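Local coordinates for protein L-asparaginase 1 (Escherichia coli, PDB 6NXC) that catalyses the hydrolysis of L-asparagine to L-aspartate and ammonium as an allosterically activated homotetramer, at residues Val286-Thr291 / Glu323-Lys328; Val254-Leu259 / Tyr331-Glu336; Val234-Pro239 / Leu290-Ser295. The protein carries 1 engineered substitution. All coordinates share one frame; numbering follows the deposited sequence. Where two conformers were deposited one is given.

Interaction 1: residues Val286-Thr291 / Glu323-Lys328; sequences VVVNLT and EATLTK. With ASN (asparagine), chain O.
The carboxylate of Glu323 and the side-chain amide of the bound asparagine are the flat groups here. They approach through Glu323 OE2 and ligand ND2 at 2.5 Å, so short that its detail is doubtful; OE2 also lies 3.2 Å from ligand OD1. At the ligand's other end its N donates to Thr291 O over 2.9 Å, so the asparagine spans from strand 286-291 to helix 322-333, in the allosteric activator site. Deeper in, strand and helix meet through Leu290, Val288 and Thr325, tip to tip. Leu290 CD1 and CD2 both reach Thr325 OG1 at 3.4 Å, and CD1 is 3.6 Å from Thr325 CB. A Thr325 chi1 of -59° leaves CG2 anti to the backbone N and directed at Val288 CG1, 4.0 Å away. The same rotation sets OG1 beside that N, where it bonds to Thr321 O one turn back. This is helix-on-sheet packing in the parallel sheet of the C-terminal domain. With OG1 committed to Thr321 O, just before the helix, the hydroxyl can be buried against the leucine methyls, while CG2 meets the valine and the polar chemistry is concentrated above, where Thr291 and Glu323 grip the ligand.

Interaction 2: residues Val254-Leu259 / Tyr331-Glu336; sequences VKALIL and YLLSQE
Lys255 meets Leu333 at its first side-chain carbon: CB lies 3.9 Å from Leu333 CD1. From there the chain runs on with a bend at chi3 that carries the ammonium group to the neighbourhood of the Leu333 carbonyl, close enough for one water to bridge them. At the tip, NZ donates to a water 3.0 Å away, and that water in turn donates to Leu333 O over 2.7 Å. One lysine therefore touches the same leucine twice, directly by CB and indirectly by NZ; the ammonium has a second partner in Gln230 OE1. Leu333 CD1 also rests against Ala256 CB at 4.3 Å. Two consecutive residues can both face it because Lys255 still has a loop-like backbone (psi -22°), and regular strand geometry begins only with Ala256. The contact belongs to the alpha/beta layering of the C-terminal domain: helix 322-333 lies over one face of the parallel sheet, and this is where the C-terminal part of the helix meets the beginning of strand 256-261. Leu329, one turn earlier, continues the packing on Ala256, while Ile342 of helix 339-346 touches Leu333. Further along, the Gln335 side chain curls back to the helix. Gln335 NE2 donates to Tyr331 O at 2.8 Å with an N-H...O angle of 159°; the oxygen lies in the amide plane, although the donor is tilted 26° from the carbonyl plane. Gln335 CG sits 3.8 Å above one face of the Tyr331 ring, offset toward its rim, and the ring of His225 meets the tyrosine edge-to-face.

Interaction 3: residues Val234-Pro239 / Leu290-Ser295; sequences VVTIYP and LTQCMS. With ASN (asparagine), chain O; EDO (1,2-ethanediol), chain Q.
Gln292 reaches from the loop after strand 286-291 to Ile237, just past strand 232-236, across the C-terminal ends of the parallel strands; strand 256-261 lies between. One hydrogen bond joins the segments, Gln292 NE2 to Ile237 O: 2.9 Å, N-H...O angle 159°, on a lone pair in the carbonyl plane, with the oxygen in the amide plane. CG stands between backbone N and carbonyl carbon (chi1 81°) and the chain is extended beyond it, bringing the amide to Ile237. NE2 also donates to Arg260 O, and OE1 bonds Tyr116 OH of the second subunit, so the amide is held at both ends. A leucine in its place would probably leave Ile237 O and Arg260 O without this donor and break the link to Tyr116. In one Thr291 conformer, Cys293 N donates to Thr291 OG1 at 3.0 Å, which fits an ST turn. Van der Waals contact is slight: Thr236 CG2 lies 4.2 Å from Gln292 NE2. Among ligand contacts, Cys293 O accepts from the allosteric asparagine's N at 2.8 Å, and Met294 O from O2 of an ethanediol probably from the crystallisation liquor. Met294, bent at chi2 and chi3, brings CE to 3.9 Å from the asparagine CB.

The three contacts share one parallel sheet. Interactions 1 and 2 lie about 9 Å apart between centres and both use helix 322-333, over neighbouring strands; Val286 O to Leu257 N and Leu290 N to Leu259 O, each 2.9 Å, are probable hydrogen bonds between those strands. Interaction 3 shares Leu290 and Thr291 with interaction 1, and its centre is about 18 Å from that of interaction 2, to which Ile258 O and Val235 N join it at 2.8 Å. Interactions 1 and 3 converge on the allosteric asparagine, which also hydrogen-bonds Arg260 and Val322, whereas interaction 2 is remote from the annotated sites. The side chain of Gln292 comes within about 6 Å of another bound asparagine; the pocket's Ala182 is engineered.

Interaction 1: residues Val286-Thr291 / Glu323-Lys328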
loop_
_atom_site.group_PDB
_atom_site.type_symbol
_atom_site.label_atom_id
_atom_site.label_comp_id
_atom_site.label_asym_id
_atom_site.label_seq_id
_atom_site.Cartn_x
_atom_site.Cartn_y
_atom_site.Cartn_z
ATOM N N VAL B 286 -8.761 -36.363 -6.399
ATOM C CA VAL B 286 -7.750 -35.336 -6.757
ATOM C C VAL B 286 -7.518 -34.478 -5.521
ATOM O O VAL B 286 -8.446 -33.780 -5.084
ATOM C CB VAL B 286 -8.206 -34.500 -7.959
ATOM C CG1 VAL B 286 -7.203 -33.369 -8.191
ATOM C CG2 VAL B 286 -8.410 -35.402 -9.186
ATOM N N VAL B 287 -6.338 -34.555 -4.937
ATOM C CA VAL B 287 -6.004 -33.736 -3.747
ATOM C C VAL B 287 -5.040 -32.617 -4.180
ATOM O O VAL B 287 -3.933 -32.921 -4.678
ATOM C CB VAL B 287 -5.436 -34.582 -2.602
ATOM C CG1 VAL B 287 -5.175 -33.772 -1.381
ATOM C CG2 VAL B 287 -6.361 -35.704 -2.320
ATOM N N VAL B 288 -5.466 -31.364 -4.025
ATOM C CA VAL B 288 -4.716 -30.146 -4.436
ATOM C C VAL B 288 -4.278 -29.365 -3.194
ATOM O O VAL B 288 -5.111 -29.007 -2.408
ATOM C CB VAL B 288 -5.540 -29.312 -5.417
ATOM C CG1 VAL B 288 -4.698 -28.205 -5.989
ATOM C CG2 VAL B 288 -6.008 -30.170 -6.548
ATOM N N ASN B 289 -2.998 -29.025 -3.143
ATOM C CA ASN B 289 -2.393 -28.260 -2.044
ATOM C C ASN B 289 -2.346 -26.777 -2.464
ATOM O O ASN B 289 -1.643 -26.473 -3.416
ATOM C CB ASN B 289 -0.976 -28.769 -1.768
ATOM C CG ASN B 289 -0.424 -28.232 -0.451
ATOM O OD1 ASN B 289 -1.203 -27.828 0.404
ATOM N ND2 ASN B 289 0.853 -28.467 -0.240
ATOM N N LEU B 290 -3.007 -25.894 -1.703
ATOM C CA LEU B 290 -2.934 -24.404 -1.866
ATOM C C LEU B 290 -2.368 -23.763 -0.607
ATOM O O LEU B 290 -2.404 -24.382 0.437
ATOM C CB LEU B 290 -4.327 -23.810 -2.072
ATOM C CG LEU B 290 -5.123 -24.402 -3.196
ATOM C CD1 LEU B 290 -6.469 -23.763 -3.323
ATOM C CD2 LEU B 290 -4.407 -24.364 -4.515
ATOM N N THR B 291 -1.936 -22.514 -0.713
ATOM C CA THR B 291 -1.673 -21.719 0.462
ATOM C C THR B 291 -3.002 -21.198 1.030
ATOM O O THR B 291 -3.839 -20.569 0.271
ATOM C CB THR B 291 -0.627 -20.646 0.275
ATOM O OG1 THR B 291 -0.391 -20.117 1.570
ATOM C CG2 THR B 291 -1.035 -19.599 -0.710
ATOM N N GLU B 323 -10.724 -19.817 -5.077
ATOM C CA GLU B 323 -11.785 -19.551 -6.077
ATOM C C GLU B 323 -11.388 -20.214 -7.403
ATOM O O GLU B 323 -12.246 -20.827 -8.047
ATOM C CB GLU B 323 -12.012 -18.026 -6.234
ATOM C CG GLU B 323 -12.594 -17.449 -4.971
ATOM C CD GLU B 323 -11.585 -16.901 -3.959
ATOM O OE1 GLU B 323 -12.002 -15.949 -3.217
ATOM O OE2 GLU B 323 -10.383 -17.417 -3.825
ATOM N N ALA B 324 -10.184 -19.956 -7.856
ATOM C CA ALA B 324 -9.747 -20.504 -9.138
ATOM C C ALA B 324 -9.656 -22.046 -9.040
ATOM O O ALA B 324 -9.961 -22.784 -10.009
ATOM C CB ALA B 324 -8.437 -19.910 -9.566
ATOM N N THR B 325 -9.062 -22.550 -7.958
ATOM C CA THR B 325 -8.886 -24.021 -7.782
ATOM C C THR B 325 -10.254 -24.785 -7.756
ATOM O O THR B 325 -10.434 -25.849 -8.428
ATOM C CB THR B 325 -8.085 -24.308 -6.499
ATOM O OG1 THR B 325 -6.828 -23.628 -6.711
ATOM C CG2 THR B 325 -7.867 -25.790 -6.326
ATOM N N LEU B 326 -11.229 -24.312 -6.976
ATOM C CA LEU B 326 -12.552 -24.884 -6.886
ATOM C C LEU B 326 -13.149 -24.943 -8.294
ATOM O O LEU B 326 -13.698 -26.026 -8.663
ATOM C CB LEU B 326 -13.410 -24.061 -5.910
ATOM C CG LEU B 326 -14.767 -24.691 -5.713
ATOM C CD1 LEU B 326 -14.660 -25.934 -4.842
ATOM C CD2 LEU B 326 -15.815 -23.744 -5.205
ATOM N N THR B 327 -13.142 -23.783 -9.019
ATOM C CA THR B 327 -13.858 -23.724 -10.290
ATOM C C THR B 327 -13.077 -24.586 -11.290
ATOM O O THR B 327 -13.690 -25.173 -12.105
ATOM C CB THR B 327 -14.171 -22.292 -10.684
ATOM O OG1 THR B 327 -12.905 -21.649 -10.784
ATOM C CG2 THR B 327 -15.035 -21.636 -9.657
ATOM N N LYS B 328 -11.729 -24.625 -11.245
ATOM C CA LYS B 328 -10.908 -25.392 -12.166
ATOM C C LYS B 328 -11.232 -26.892 -11.981
ATOM O O LYS B 328 -11.315 -27.627 -12.973
ATOM C CB LYS B 328 -9.426 -25.165 -11.892
ATOM C CG LYS B 328 -8.494 -25.583 -13.026
ATOM C CD LYS B 328 -7.066 -25.178 -12.722
ATOM C CE LYS B 328 -6.131 -25.574 -13.801
ATOM N NZ LYS B 328 -4.751 -25.135 -13.489
HETATM N N ASN O . -5.500 -18.273 -0.325
HETATM C CA ASN O . -6.562 -17.471 0.426
HETATM C C ASN O . -7.609 -18.445 0.979
HETATM O O ASN O . -7.141 -19.639 1.210
HETATM C CB ASN O . -7.182 -16.413 -0.500
HETATM C CG ASN O . -8.003 -16.994 -1.644
HETATM O OD1 ASN O . -7.749 -18.104 -2.073
HETATM N ND2 ASN O . -9.053 -16.325 -2.060
HETATM O OXT ASN O . -8.863 -18.060 1.169
#

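Interaction 2: residues Val254-Leu259 / Tyr331-Glu336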
loop_
_atom_site.group_PDB
_atom_site.type_symbol
_atom_site.label_atom_id
_atom_site.label_comp_id
_atom_site.label_asym_id
_atom_site.label_seq_id
_atom_site.Cartn_x
_atom_site.Cartn_y
_atom_site.Cartn_z
ATOM N N VAL B 254 -16.913 -37.871 -2.382
ATOM C CA VAL B 254 -15.984 -36.703 -2.602
ATOM C C VAL B 254 -15.067 -37.080 -3.741
ATOM O O VAL B 254 -14.660 -38.267 -3.767
ATOM C CB VAL B 254 -15.300 -36.177 -1.326
ATOM C CG1 VAL B 254 -13.833 -35.916 -1.489
ATOM C CG2 VAL B 254 -15.964 -34.900 -0.821
ATOM N N LYS B 255 -14.926 -36.212 -4.759
ATOM C CA LYS B 255 -14.088 -36.443 -5.960
ATOM C C LYS B 255 -12.741 -35.712 -5.873
ATOM O O LYS B 255 -11.841 -36.005 -6.640
ATOM C CB LYS B 255 -14.818 -35.986 -7.202
ATOM C CG LYS B 255 -15.890 -36.995 -7.627
ATOM C CD LYS B 255 -16.111 -36.966 -9.100
ATOM C CE LYS B 255 -17.559 -37.173 -9.452
ATOM N NZ LYS B 255 -17.812 -36.727 -10.849
ATOM N N ALA B 256 -12.690 -34.661 -5.034
ATOM C CA ALA B 256 -11.494 -33.813 -4.936
ATOM C C ALA B 256 -11.498 -33.168 -3.563
ATOM O O ALA B 256 -12.530 -33.069 -2.939
ATOM C CB ALA B 256 -11.491 -32.815 -6.064
ATOM N N LEU B 257 -10.320 -32.923 -3.084
ATOM C CA LEU B 257 -10.101 -32.218 -1.835
ATOM C C LEU B 257 -9.135 -31.062 -2.135
ATOM O O LEU B 257 -8.050 -31.301 -2.692
ATOM C CB LEU B 257 -9.462 -33.354 -1.056
ATOM C CG LEU B 257 -9.924 -33.533 0.348
ATOM C CD1 LEU B 257 -9.524 -34.926 0.789
ATOM C CD2 LEU B 257 -9.211 -32.423 1.112
ATOM N N ILE B 258 -9.414 -29.881 -1.577
ATOM C CA ILE B 258 -8.531 -28.689 -1.577
ATOM C C ILE B 258 -8.050 -28.557 -0.155
ATOM O O ILE B 258 -8.890 -28.600 0.757
ATOM C CB ILE B 258 -9.289 -27.448 -2.043
ATOM C CG1 ILE B 258 -9.779 -27.587 -3.478
ATOM C CG2 ILE B 258 -8.422 -26.249 -1.871
ATOM C CD1 ILE B 258 -10.614 -26.433 -3.919
ATOM N N LEU B 259 -6.719 -28.581 0.018
ATOM C CA LEU B 259 -6.072 -28.356 1.306
ATOM C C LEU B 259 -5.605 -26.893 1.316
ATOM O O LEU B 259 -4.800 -26.494 0.477
ATOM C CB LEU B 259 -4.822 -29.214 1.487
ATOM C CG LEU B 259 -4.995 -30.701 1.303
ATOM C CD1 LEU B 259 -3.668 -31.393 1.517
ATOM C CD2 LEU B 259 -6.063 -31.286 2.181
ATOM N N TYR B 331 -14.530 -27.633 -13.434
ATOM C CA TYR B 331 -14.394 -27.682 -14.894
ATOM C C TYR B 331 -13.772 -29.015 -15.354
ATOM O O TYR B 331 -14.369 -29.718 -16.170
ATOM C CB TYR B 331 -13.565 -26.463 -15.358
ATOM C CG TYR B 331 -12.991 -26.614 -16.736
ATOM C CD1 TYR B 331 -13.784 -26.565 -17.847
ATOM C CD2 TYR B 331 -11.648 -26.795 -16.917
ATOM C CE1 TYR B 331 -13.271 -26.679 -19.128
ATOM C CE2 TYR B 331 -11.111 -26.949 -18.173
ATOM C CZ TYR B 331 -11.932 -26.919 -19.287
ATOM O OH TYR B 331 -11.337 -27.080 -20.477
ATOM N N LEU B 332 -12.653 -29.400 -14.778
ATOM C CA LEU B 332 -11.930 -30.587 -15.262
ATOM C C LEU B 332 -12.711 -31.862 -14.915
ATOM O O LEU B 332 -12.748 -32.746 -15.818
ATOM C CB LEU B 332 -10.533 -30.608 -14.612
ATOM C CG LEU B 332 -9.556 -29.581 -15.153
ATOM C CD1 LEU B 332 -8.356 -29.547 -14.244
ATOM C CD2 LEU B 332 -9.142 -29.847 -16.609
ATOM N N LEU B 333 -13.347 -31.992 -13.737
ATOM C CA LEU B 333 -14.110 -33.230 -13.406
ATOM C C LEU B 333 -15.320 -33.337 -14.329
ATOM O O LEU B 333 -15.829 -34.422 -14.456
ATOM C CB LEU B 333 -14.616 -33.176 -11.969
ATOM C CG LEU B 333 -13.544 -33.209 -10.880
ATOM C CD1 LEU B 333 -14.053 -32.904 -9.501
ATOM C CD2 LEU B 333 -12.947 -34.564 -10.886
ATOM N N SER B 334 -15.823 -32.229 -14.840
ATOM C CA SER B 334 -17.039 -32.230 -15.709
ATOM C C SER B 334 -16.620 -32.566 -17.144
ATOM O O SER B 334 -17.558 -32.659 -17.988
ATOM C CB SER B 334 -17.740 -30.863 -15.663
ATOM O OG SER B 334 -18.142 -30.545 -14.335
ATOM N N GLN B 335 -15.325 -32.648 -17.460
ATOM C CA GLN B 335 -14.852 -32.855 -18.883
ATOM C C GLN B 335 -14.581 -34.356 -19.069
ATOM O O GLN B 335 -14.697 -35.166 -18.134
ATOM C CB GLN B 335 -13.629 -32.023 -19.304
ATOM C CG GLN B 335 -13.709 -30.480 -19.284
ATOM C CD GLN B 335 -15.096 -29.923 -19.579
ATOM O OE1 GLN B 335 -15.472 -29.968 -20.752
ATOM N NE2 GLN B 335 -15.866 -29.391 -18.565
ATOM N N GLU B 336 -14.304 -34.755 -20.307
ATOM C CA GLU B 336 -14.025 -36.176 -20.634
ATOM C C GLU B 336 -12.546 -36.470 -20.360
ATOM O O GLU B 336 -11.801 -36.653 -21.303
ATOM C CB GLU B 336 -14.414 -36.432 -22.097
ATOM C CG GLU B 336 -15.920 -36.547 -22.272
ATOM C CD GLU B 336 -16.659 -37.656 -21.533
ATOM O OE1 GLU B 336 -17.903 -37.604 -21.513
ATOM O OE2 GLU B 336 -16.016 -38.564 -20.978
HETATM O O HOH W 1 -15.565 -36.550 -12.821
#

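Interaction 3: residues Val234-Pro239 / Leu290-Ser295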
loop_
_atom_site.group_PDB
_atom_site.type_symbol
_atom_site.label_atom_id
_atom_site.label_comp_id
_atom_site.label_asym_id
_atom_site.label_seq_id
_atom_site.Cartn_x
_atom_site.Cartn_y
_atom_site.Cartn_z
ATOM N N VAL B 234 -13.256 -28.740 1.105
ATOM C CA VAL B 234 -12.276 -27.649 1.282
ATOM C C VAL B 234 -11.812 -27.754 2.745
ATOM O O VAL B 234 -12.567 -27.394 3.644
ATOM C CB VAL B 234 -12.892 -26.268 0.959
ATOM C CG1 VAL B 234 -11.878 -25.199 1.243
ATOM C CG2 VAL B 234 -13.340 -26.131 -0.507
ATOM N N VAL B 235 -10.595 -28.275 2.933
ATOM C CA VAL B 235 -9.981 -28.490 4.258
ATOM C C VAL B 235 -8.987 -27.392 4.613
ATOM O O VAL B 235 -8.157 -27.125 3.848
ATOM C CB VAL B 235 -9.254 -29.820 4.218
ATOM C CG1 VAL B 235 -8.652 -30.129 5.560
ATOM C CG2 VAL B 235 -10.163 -30.933 3.750
ATOM N N THR B 236 -9.223 -26.707 5.699
ATOM C CA THR B 236 -8.337 -25.728 6.264
ATOM C C THR B 236 -7.409 -26.503 7.176
ATOM O O THR B 236 -7.888 -27.162 8.108
ATOM C CB THR B 236 -9.091 -24.629 6.973
ATOM O OG1 THR B 236 -9.837 -23.986 5.921
ATOM C CG2 THR B 236 -8.079 -23.667 7.606
ATOM N N ILE B 237 -6.131 -26.332 7.003
ATOM C CA ILE B 237 -5.162 -26.933 7.942
ATOM C C ILE B 237 -4.940 -25.984 9.095
ATOM O O ILE B 237 -4.798 -24.759 8.893
ATOM C CB ILE B 237 -3.823 -27.186 7.242
ATOM C CG1 ILE B 237 -3.971 -28.033 5.977
ATOM C CG2 ILE B 237 -2.837 -27.743 8.232
ATOM C CD1 ILE B 237 -4.576 -29.396 6.197
ATOM N N TYR B 238 -5.011 -26.483 10.318
ATOM C CA TYR B 238 -4.856 -25.646 11.503
ATOM C C TYR B 238 -4.353 -26.534 12.639
ATOM O O TYR B 238 -4.533 -27.746 12.555
ATOM C CB TYR B 238 -6.146 -24.958 11.897
ATOM C CG TYR B 238 -7.305 -25.888 12.072
ATOM C CD1 TYR B 238 -8.077 -26.188 10.976
ATOM C CD2 TYR B 238 -7.610 -26.471 13.300
ATOM C CE1 TYR B 238 -9.075 -27.151 11.033
ATOM C CE2 TYR B 238 -8.697 -27.330 13.400
ATOM C CZ TYR B 238 -9.354 -27.735 12.247
ATOM O OH TYR B 238 -10.408 -28.628 12.256
ATOM N N PRO B 239 -3.810 -25.952 13.707
ATOM C CA PRO B 239 -3.193 -26.793 14.738
ATOM C C PRO B 239 -4.318 -27.568 15.449
ATOM O O PRO B 239 -5.354 -26.989 15.807
ATOM C CB PRO B 239 -2.421 -25.823 15.629
ATOM C CG PRO B 239 -2.059 -24.690 14.625
ATOM C CD PRO B 239 -3.359 -24.562 13.856
ATOM N N LEU B 290 -3.007 -25.894 -1.703
ATOM C CA LEU B 290 -2.934 -24.404 -1.866
ATOM C C LEU B 290 -2.368 -23.763 -0.607
ATOM O O LEU B 290 -2.404 -24.382 0.437
ATOM C CB LEU B 290 -4.327 -23.810 -2.072
ATOM C CG LEU B 290 -5.123 -24.402 -3.196
ATOM C CD1 LEU B 290 -6.469 -23.763 -3.323
ATOM C CD2 LEU B 290 -4.407 -24.364 -4.515
ATOM N N THR B 291 -1.936 -22.514 -0.713
ATOM C CA THR B 291 -1.673 -21.719 0.462
ATOM C C THR B 291 -3.002 -21.198 1.030
ATOM O O THR B 291 -3.839 -20.569 0.271
ATOM C CB THR B 291 -0.627 -20.646 0.275
ATOM O OG1 THR B 291 -0.391 -20.117 1.570
ATOM C CG2 THR B 291 -1.035 -19.599 -0.710
ATOM N N GLN B 292 -3.092 -21.206 2.343
ATOM C CA GLN B 292 -4.101 -20.437 3.140
ATOM C C GLN B 292 -3.802 -18.921 3.174
ATOM O O GLN B 292 -4.702 -18.121 3.415
ATOM C CB GLN B 292 -4.373 -21.124 4.513
ATOM C CG GLN B 292 -3.331 -20.827 5.589
ATOM C CD GLN B 292 -3.602 -21.582 6.875
ATOM O OE1 GLN B 292 -3.327 -21.047 7.950
ATOM N NE2 GLN B 292 -4.028 -22.854 6.817
ATOM N N CYS B 293 -2.594 -18.513 2.897
ATOM C CA CYS B 293 -2.137 -17.119 2.872
ATOM C C CYS B 293 -2.858 -16.367 1.750
ATOM O O CYS B 293 -3.276 -16.997 0.781
ATOM C CB CYS B 293 -0.652 -17.047 2.660
ATOM S SG CYS B 293 0.256 -17.935 3.966
ATOM N N MET B 294 -2.978 -15.050 1.835
ATOM C CA MET B 294 -3.628 -14.205 0.806
ATOM C C MET B 294 -2.789 -14.281 -0.462
ATOM O O MET B 294 -3.304 -14.349 -1.583
ATOM C CB MET B 294 -3.709 -12.761 1.301
ATOM C CG MET B 294 -4.521 -11.895 0.486
ATOM S SD MET B 294 -6.216 -12.456 0.126
ATOM C CE MET B 294 -6.782 -13.176 1.656
ATOM N N SER B 295 -1.474 -14.214 -0.311
ATOM C CA SER B 295 -0.585 -14.376 -1.478
ATOM C C SER B 295 0.577 -15.336 -1.248
ATOM O O SER B 295 0.872 -15.685 -0.092
ATOM C CB SER B 295 0.033 -13.071 -1.870
ATOM O OG SER B 295 1.056 -12.612 -0.923
HETATM N N ASN O . -5.500 -18.273 -0.325
HETATM C CA ASN O . -6.562 -17.471 0.426
HETATM C C ASN O . -7.609 -18.445 0.979
HETATM O O ASN O . -7.141 -19.639 1.210
HETATM C CB ASN O . -7.182 -16.413 -0.500
HETATM C CG ASN O . -8.003 -16.994 -1.644
HETATM O OD1 ASN O . -7.749 -18.104 -2.073
HETATM N ND2 ASN O . -9.053 -16.325 -2.060
HETATM O OXT ASN O . -8.863 -18.060 1.169
HETATM C C1 EDO Q . -2.701 -17.975 -3.184
HETATM O O1 EDO Q . -1.680 -17.065 -3.117
HETATM C C2 EDO Q . -3.835 -17.242 -3.561
HETATM O O2 EDO Q . -4.333 -16.440 -2.622
#